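Local coordinates for flap endonuclease 1 (Desulfurococcus amylolyticus, PDB 3ORY), which probably cuts single-stranded 5' flaps from branched DNA during replication and repair, as a structure-specific nuclease of the XPG/FEN1 family, at residues A[175-186]-A[193-204]. Sequence-based numbering, arbitrary orientation.
Sequences VKKGDAYASASQ and FGSPKLVRNLTI
Phe193 O and Gly194 O both lie 3.4 Å from CE of Lys176, whose extended chain reaches along the turn from the end of helix 167-176. The OG of Ser195 stands anti to its own N (chi1 177°) and donates to Lys197 O, which also receives Ser183 N from the opposite face of the carbonyl plane at 2.9 Å. Pro196 follows, its CD lodged against CG1 of Val175. Lys197 lays CD over one face of the Tyr181 ring, a CH-pi contact 4.0 Å from the centroid. The parallel ladder continues with Val199 N giving a nearly straight 2.7 Å bond to Ser183 O. Arg200, bent at chi3 (74°), turns its guanidinium edge to Gln186 O, gripping that one atom with NE and NH2, while NH1 pairs with Glu222. A leucine here would probably leave Gln186 O without either of these two donors and Glu222 without this countercharge. Asn201 N then bonds in plane to a lone pair of Gln186 OE1 (2.7 Å), which a water links to Thr203 OG1. This beta-alpha-beta unit, crossing through helix 189-192, belongs to the central sheet of the PIN-like nuclease fold: strand 182-184 runs between the parallel strands 37-41 and 197-200, with helix 42-52 beside Gln186 and Thr203.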
ATOM      1  N   VAL A 175     -11.375   3.347 -10.544  1.00 26.94           N
ATOM      2  CA  VAL A 175     -12.002   2.047 -10.801  1.00 27.84           C
ATOM      3  C   VAL A 175     -13.520   2.192 -11.010  1.00 28.97           C
ATOM      4  O   VAL A 175     -14.070   1.578 -11.925  1.00 28.95           O
ATOM      5  CB  VAL A 175     -11.699   1.012  -9.694  1.00 27.77           C
ATOM      6  CG1 VAL A 175     -12.270  -0.360 -10.077  1.00 27.34           C
ATOM      7  CG2 VAL A 175     -10.188   0.885  -9.472  1.00 26.43           C
ATOM      8  N   LYS A 176     -14.175   3.012 -10.177  1.00 29.21           N
ATOM      9  CA  LYS A 176     -15.611   3.319 -10.328  1.00 30.42           C
ATOM     10  C   LYS A 176     -15.955   3.820 -11.726  1.00 31.90           C
ATOM     11  O   LYS A 176     -16.994   3.449 -12.292  1.00 31.87           O
ATOM     12  CB  LYS A 176     -16.053   4.387  -9.336  1.00 30.16           C
ATOM     13  CG  LYS A 176     -16.277   3.921  -7.913  1.00 28.97           C
ATOM     14  CD  LYS A 176     -16.812   5.101  -7.103  1.00 29.77           C
ATOM     15  CE  LYS A 176     -16.814   4.838  -5.621  1.00 28.90           C
ATOM     16  NZ  LYS A 176     -17.558   5.913  -4.903  1.00 27.62           N
ATOM     17  N   LYS A 177     -15.088   4.678 -12.265  1.00 32.11           N
ATOM     18  CA  LYS A 177     -15.288   5.283 -13.584  1.00 33.44           C
ATOM     19  C   LYS A 177     -15.024   4.319 -14.749  1.00 33.87           C
ATOM     20  O   LYS A 177     -15.241   4.674 -15.901  1.00 34.30           O
ATOM     21  CB  LYS A 177     -14.402   6.534 -13.742  1.00 33.36           C
ATOM     22  CG  LYS A 177     -14.752   7.700 -12.814  1.00 35.92           C
ATOM     23  CD  LYS A 177     -16.219   8.117 -12.905  1.00 40.50           C
ATOM     24  CE  LYS A 177     -16.461   9.065 -14.068  1.00 44.39           C
ATOM     25  NZ  LYS A 177     -17.930   9.243 -14.295  1.00 46.12           N
ATOM     26  N   GLY A 178     -14.547   3.115 -14.446  1.00 34.18           N
ATOM     27  CA  GLY A 178     -14.175   2.145 -15.488  1.00 34.88           C
ATOM     28  C   GLY A 178     -12.847   2.470 -16.151  1.00 34.83           C
ATOM     29  O   GLY A 178     -12.590   2.044 -17.276  1.00 35.09           O
ATOM     30  N   ASP A 179     -11.998   3.223 -15.454  1.00 33.70           N
ATOM     31  CA  ASP A 179     -10.716   3.652 -16.012  1.00 33.52           C
ATOM     32  C   ASP A 179      -9.550   2.811 -15.504  1.00 32.96           C
ATOM     33  O   ASP A 179      -8.407   3.035 -15.887  1.00 33.50           O
ATOM     34  CB  ASP A 179     -10.478   5.148 -15.760  1.00 33.25           C
ATOM     35  CG  ASP A 179     -11.394   6.034 -16.591  1.00 34.15           C
ATOM     36  OD1 ASP A 179     -11.787   5.629 -17.701  1.00 34.60           O
ATOM     37  OD2 ASP A 179     -11.739   7.135 -16.132  1.00 35.25           O
ATOM     38  N   ALA A 180      -9.855   1.866 -14.618  1.00 32.13           N
ATOM     39  CA  ALA A 180      -8.913   0.848 -14.173  1.00 31.23           C
ATOM     40  C   ALA A 180      -9.721  -0.355 -13.752  1.00 31.11           C
ATOM     41  O   ALA A 180     -10.891  -0.234 -13.400  1.00 30.54           O
ATOM     42  CB  ALA A 180      -8.051   1.338 -13.006  1.00 30.69           C
ATOM     43  N   TYR A 181      -9.085  -1.519 -13.795  1.00 31.30           N
ATOM     44  CA  TYR A 181      -9.723  -2.763 -13.414  1.00 31.54           C
ATOM     45  C   TYR A 181      -9.863  -2.878 -11.895  1.00 30.74           C
ATOM     46  O   TYR A 181     -10.882  -3.350 -11.390  1.00 31.04           O
ATOM     47  CB  TYR A 181      -8.928  -3.944 -13.979  1.00 32.24           C
ATOM     48  CG  TYR A 181      -9.383  -5.282 -13.467  1.00 34.36           C
ATOM     49  CD1 TYR A 181     -10.561  -5.871 -13.936  1.00 37.08           C
ATOM     50  CD2 TYR A 181      -8.636  -5.965 -12.510  1.00 35.59           C
ATOM     51  CE1 TYR A 181     -10.983  -7.125 -13.451  1.00 38.96           C
ATOM     52  CE2 TYR A 181      -9.037  -7.198 -12.025  1.00 37.58           C
ATOM     53  CZ  TYR A 181     -10.204  -7.772 -12.494  1.00 39.08           C
ATOM     54  OH  TYR A 181     -10.576  -8.993 -11.991  1.00 41.53           O
ATOM     55  N   ALA A 182      -8.835  -2.446 -11.170  1.00 29.84           N
ATOM     56  CA  ALA A 182      -8.804  -2.581  -9.719  1.00 28.78           C
ATOM     57  C   ALA A 182      -7.821  -1.592  -9.127  1.00 28.13           C
ATOM     58  O   ALA A 182      -6.935  -1.116  -9.821  1.00 28.13           O
ATOM     59  CB  ALA A 182      -8.419  -4.011  -9.327  1.00 29.03           C
ATOM     60  N   SER A 183      -8.006  -1.270  -7.848  1.00 27.76           N
ATOM     61  CA  SER A 183      -7.044  -0.488  -7.091  1.00 27.43           C
ATOM     62  C   SER A 183      -6.083  -1.483  -6.456  1.00 27.77           C
ATOM     63  O   SER A 183      -6.408  -2.669  -6.329  1.00 28.84           O
ATOM     64  CB  SER A 183      -7.742   0.387  -6.025  1.00 26.64           C
ATOM     65  OG  SER A 183      -8.696  -0.362  -5.286  1.00 26.60           O
ATOM     66  N   ALA A 184      -4.891  -1.023  -6.095  1.00 27.38           N
ATOM     67  CA  ALA A 184      -3.892  -1.903  -5.503  1.00 27.30           C
ATOM     68  C   ALA A 184      -3.210  -1.230  -4.332  1.00 26.74           C
ATOM     69  O   ALA A 184      -2.715  -0.092  -4.444  1.00 27.19           O
ATOM     70  CB  ALA A 184      -2.858  -2.364  -6.556  1.00 27.37           C
ATOM     71  N   SER A 185      -3.173  -1.950  -3.214  1.00 26.10           N
ATOM     72  CA  SER A 185      -2.626  -1.443  -1.953  1.00 25.66           C
ATOM     73  C   SER A 185      -2.601  -2.594  -0.963  1.00 26.24           C
ATOM     74  O   SER A 185      -3.281  -3.593  -1.175  1.00 26.08           O
ATOM     75  CB  SER A 185      -3.541  -0.340  -1.400  1.00 25.62           C
ATOM     76  OG  SER A 185      -3.020   0.192  -0.193  1.00 24.59           O
ATOM     77  N   GLN A 186      -1.832  -2.455   0.119  1.00 26.10           N
ATOM     78  CA  GLN A 186      -1.898  -3.407   1.231  1.00 26.63           C
ATOM     79  C   GLN A 186      -3.043  -3.087   2.184  1.00 26.26           C
ATOM     80  O   GLN A 186      -3.579  -3.985   2.837  1.00 26.38           O
ATOM     81  CB  GLN A 186      -0.570  -3.488   2.001  1.00 27.08           C
ATOM     82  CG  GLN A 186       0.566  -4.143   1.217  1.00 27.70           C
ATOM     83  CD  GLN A 186       0.154  -5.437   0.549  1.00 29.56           C
ATOM     84  OE1 GLN A 186      -0.008  -5.491  -0.671  1.00 30.89           O
ATOM     85  NE2 GLN A 186      -0.054  -6.477   1.343  1.00 29.30           N
ATOM     86  N   PHE A 193     -13.721   3.555   0.373  1.00 24.08           N
ATOM     87  CA  PHE A 193     -14.004   4.646  -0.573  1.00 23.69           C
ATOM     88  C   PHE A 193     -14.746   4.180  -1.830  1.00 24.57           C
ATOM     89  O   PHE A 193     -14.915   4.950  -2.796  1.00 24.34           O
ATOM     90  CB  PHE A 193     -12.701   5.334  -0.984  1.00 22.96           C
ATOM     91  CG  PHE A 193     -12.103   6.220   0.079  1.00 22.99           C
ATOM     92  CD1 PHE A 193     -12.836   7.284   0.631  1.00 22.19           C
ATOM     93  CD2 PHE A 193     -10.781   6.021   0.497  1.00 21.50           C
ATOM     94  CE1 PHE A 193     -12.250   8.125   1.599  1.00 22.56           C
ATOM     95  CE2 PHE A 193     -10.190   6.857   1.454  1.00 22.86           C
ATOM     96  CZ  PHE A 193     -10.923   7.904   2.008  1.00 21.10           C
ATOM     97  N   GLY A 194     -15.193   2.925  -1.818  1.00 25.39           N
ATOM     98  CA  GLY A 194     -16.103   2.434  -2.842  1.00 26.28           C
ATOM     99  C   GLY A 194     -15.488   1.750  -4.048  1.00 26.82           C
ATOM    100  O   GLY A 194     -16.179   1.544  -5.054  1.00 27.00           O
ATOM    101  N   SER A 195     -14.205   1.389  -3.977  1.00 26.29           N
ATOM    102  CA  SER A 195     -13.576   0.704  -5.111  1.00 26.88           C
ATOM    103  C   SER A 195     -14.245  -0.650  -5.323  1.00 27.32           C
ATOM    104  O   SER A 195     -14.330  -1.423  -4.393  1.00 27.09           O
ATOM    105  CB  SER A 195     -12.092   0.477  -4.876  1.00 26.37           C
ATOM    106  OG  SER A 195     -11.531  -0.246  -5.959  1.00 27.03           O
ATOM    107  N   PRO A 196     -14.722  -0.932  -6.552  1.00 28.49           N
ATOM    108  CA  PRO A 196     -15.357  -2.225  -6.842  1.00 29.68           C
ATOM    109  C   PRO A 196     -14.402  -3.402  -6.633  1.00 30.15           C
ATOM    110  O   PRO A 196     -14.840  -4.498  -6.272  1.00 30.52           O
ATOM    111  CB  PRO A 196     -15.731  -2.109  -8.325  1.00 30.42           C
ATOM    112  CG  PRO A 196     -15.907  -0.654  -8.546  1.00 29.80           C
ATOM    113  CD  PRO A 196     -14.876   0.013  -7.668  1.00 28.61           C
ATOM    114  N   LYS A 197     -13.108  -3.169  -6.852  1.00 30.07           N
ATOM    115  CA  LYS A 197     -12.119  -4.243  -6.813  1.00 30.46           C
ATOM    116  C   LYS A 197     -10.806  -3.761  -6.228  1.00 29.93           C
ATOM    117  O   LYS A 197     -10.260  -2.743  -6.669  1.00 29.74           O
ATOM    118  CB  LYS A 197     -11.857  -4.797  -8.223  1.00 31.00           C
ATOM    119  CG  LYS A 197     -13.004  -5.588  -8.846  1.00 33.04           C
ATOM    120  CD  LYS A 197     -12.551  -6.275 -10.132  1.00 33.63           C
ATOM    121  CE  LYS A 197     -13.555  -7.328 -10.567  1.00 37.64           C
ATOM    122  NZ  LYS A 197     -14.876  -6.709 -10.807  1.00 38.77           N
ATOM    123  N   LEU A 198     -10.305  -4.504  -5.247  1.00 29.82           N
ATOM    124  CA  LEU A 198      -8.982  -4.262  -4.675  1.00 29.84           C
ATOM    125  C   LEU A 198      -8.071  -5.464  -4.918  1.00 30.71           C
ATOM    126  O   LEU A 198      -8.449  -6.609  -4.632  1.00 31.70           O
ATOM    127  CB  LEU A 198      -9.078  -3.987  -3.165  1.00 28.74           C
ATOM    128  CG  LEU A 198      -7.768  -3.990  -2.356  1.00 28.80           C
ATOM    129  CD1 LEU A 198      -6.834  -2.811  -2.713  1.00 25.91           C
ATOM    130  CD2 LEU A 198      -8.061  -3.985  -0.861  1.00 27.47           C
ATOM    131  N   VAL A 199      -6.874  -5.208  -5.435  1.00 30.70           N
ATOM    132  CA  VAL A 199      -5.849  -6.245  -5.497  1.00 31.73           C
ATOM    133  C   VAL A 199      -4.807  -5.983  -4.412  1.00 31.72           C
ATOM    134  O   VAL A 199      -4.261  -4.875  -4.319  1.00 31.52           O
ATOM    135  CB  VAL A 199      -5.196  -6.349  -6.905  1.00 32.17           C
ATOM    136  CG1 VAL A 199      -3.982  -7.283  -6.876  1.00 32.36           C
ATOM    137  CG2 VAL A 199      -6.230  -6.833  -7.942  1.00 32.07           C
ATOM    138  N   ARG A 200      -4.558  -6.990  -3.580  1.00 31.62           N
ATOM    139  CA  ARG A 200      -3.519  -6.896  -2.556  1.00 32.05           C
ATOM    140  C   ARG A 200      -2.291  -7.709  -2.937  1.00 32.57           C
ATOM    141  O   ARG A 200      -2.385  -8.634  -3.752  1.00 32.77           O
ATOM    142  CB  ARG A 200      -4.045  -7.364  -1.198  1.00 32.05           C
ATOM    143  CG  ARG A 200      -5.166  -6.495  -0.635  1.00 32.54           C
ATOM    144  CD  ARG A 200      -5.596  -6.999   0.736  1.00 32.80           C
ATOM    145  NE  ARG A 200      -4.611  -6.669   1.769  1.00 32.89           N
ATOM    146  CZ  ARG A 200      -3.802  -7.537   2.373  1.00 33.86           C
ATOM    147  NH1 ARG A 200      -3.835  -8.834   2.071  1.00 33.57           N
ATOM    148  NH2 ARG A 200      -2.959  -7.098   3.298  1.00 33.33           N
ATOM    149  N   ASN A 201      -1.152  -7.349  -2.337  1.00 32.51           N
ATOM    150  CA  ASN A 201       0.142  -8.056  -2.481  1.00 33.32           C
ATOM    151  C   ASN A 201       0.894  -7.802  -3.787  1.00 33.74           C
ATOM    152  O   ASN A 201       1.965  -8.368  -4.007  1.00 34.41           O
ATOM    153  CB  ASN A 201       0.012  -9.572  -2.232  1.00 34.16           C
ATOM    154  CG  ASN A 201      -0.591  -9.902  -0.874  1.00 34.58           C
ATOM    155  OD1 ASN A 201      -1.260 -10.927  -0.712  1.00 37.10           O
ATOM    156  ND2 ASN A 201      -0.344  -9.058   0.103  1.00 32.57           N
ATOM    157  N   LEU A 202       0.341  -6.956  -4.649  1.00 33.98           N
ATOM    158  CA  LEU A 202       0.955  -6.684  -5.946  1.00 35.04           C
ATOM    159  C   LEU A 202       2.356  -6.082  -5.818  1.00 34.94           C
ATOM    160  O   LEU A 202       3.216  -6.332  -6.653  1.00 35.36           O
ATOM    161  CB  LEU A 202       0.054  -5.785  -6.792  1.00 35.29           C
ATOM    162  CG  LEU A 202       0.290  -5.770  -8.299  1.00 36.77           C
ATOM    163  CD1 LEU A 202      -0.310  -7.002  -8.996  1.00 39.84           C
ATOM    164  CD2 LEU A 202      -0.276  -4.487  -8.887  1.00 38.50           C
ATOM    165  N   THR A 203       2.596  -5.314  -4.759  1.00 34.91           N
ATOM    166  CA  THR A 203       3.899  -4.670  -4.581  1.00 35.03           C
ATOM    167  C   THR A 203       4.905  -5.566  -3.861  1.00 36.24           C
ATOM    168  O   THR A 203       6.081  -5.227  -3.776  1.00 35.69           O
ATOM    169  CB  THR A 203       3.777  -3.334  -3.821  1.00 34.37           C
ATOM    170  OG1 THR A 203       3.168  -3.571  -2.548  1.00 33.40           O
ATOM    171  CG2 THR A 203       2.939  -2.340  -4.621  1.00 32.86           C
ATOM    172  N   ILE A 204       4.444  -6.712  -3.354  1.00 37.61           N
ATOM    173  CA  ILE A 204       5.287  -7.581  -2.530  1.00 39.23           C
ATOM    174  C   ILE A 204       5.222  -9.070  -2.887  1.00 41.32           C
ATOM    175  O   ILE A 204       5.755  -9.893  -2.146  1.00 41.50           O
ATOM    176  CB  ILE A 204       4.977  -7.433  -1.003  1.00 38.99           C
ATOM    177  CG1 ILE A 204       3.509  -7.793  -0.696  1.00 38.61           C
ATOM    178  CG2 ILE A 204       5.366  -6.037  -0.491  1.00 37.63           C
ATOM    179  CD1 ILE A 204       3.217  -8.099   0.796  1.00 37.80           C
TER
HETATM  180  O   HOH W   1       0.320  -3.598  -2.606  1.00 26.65           O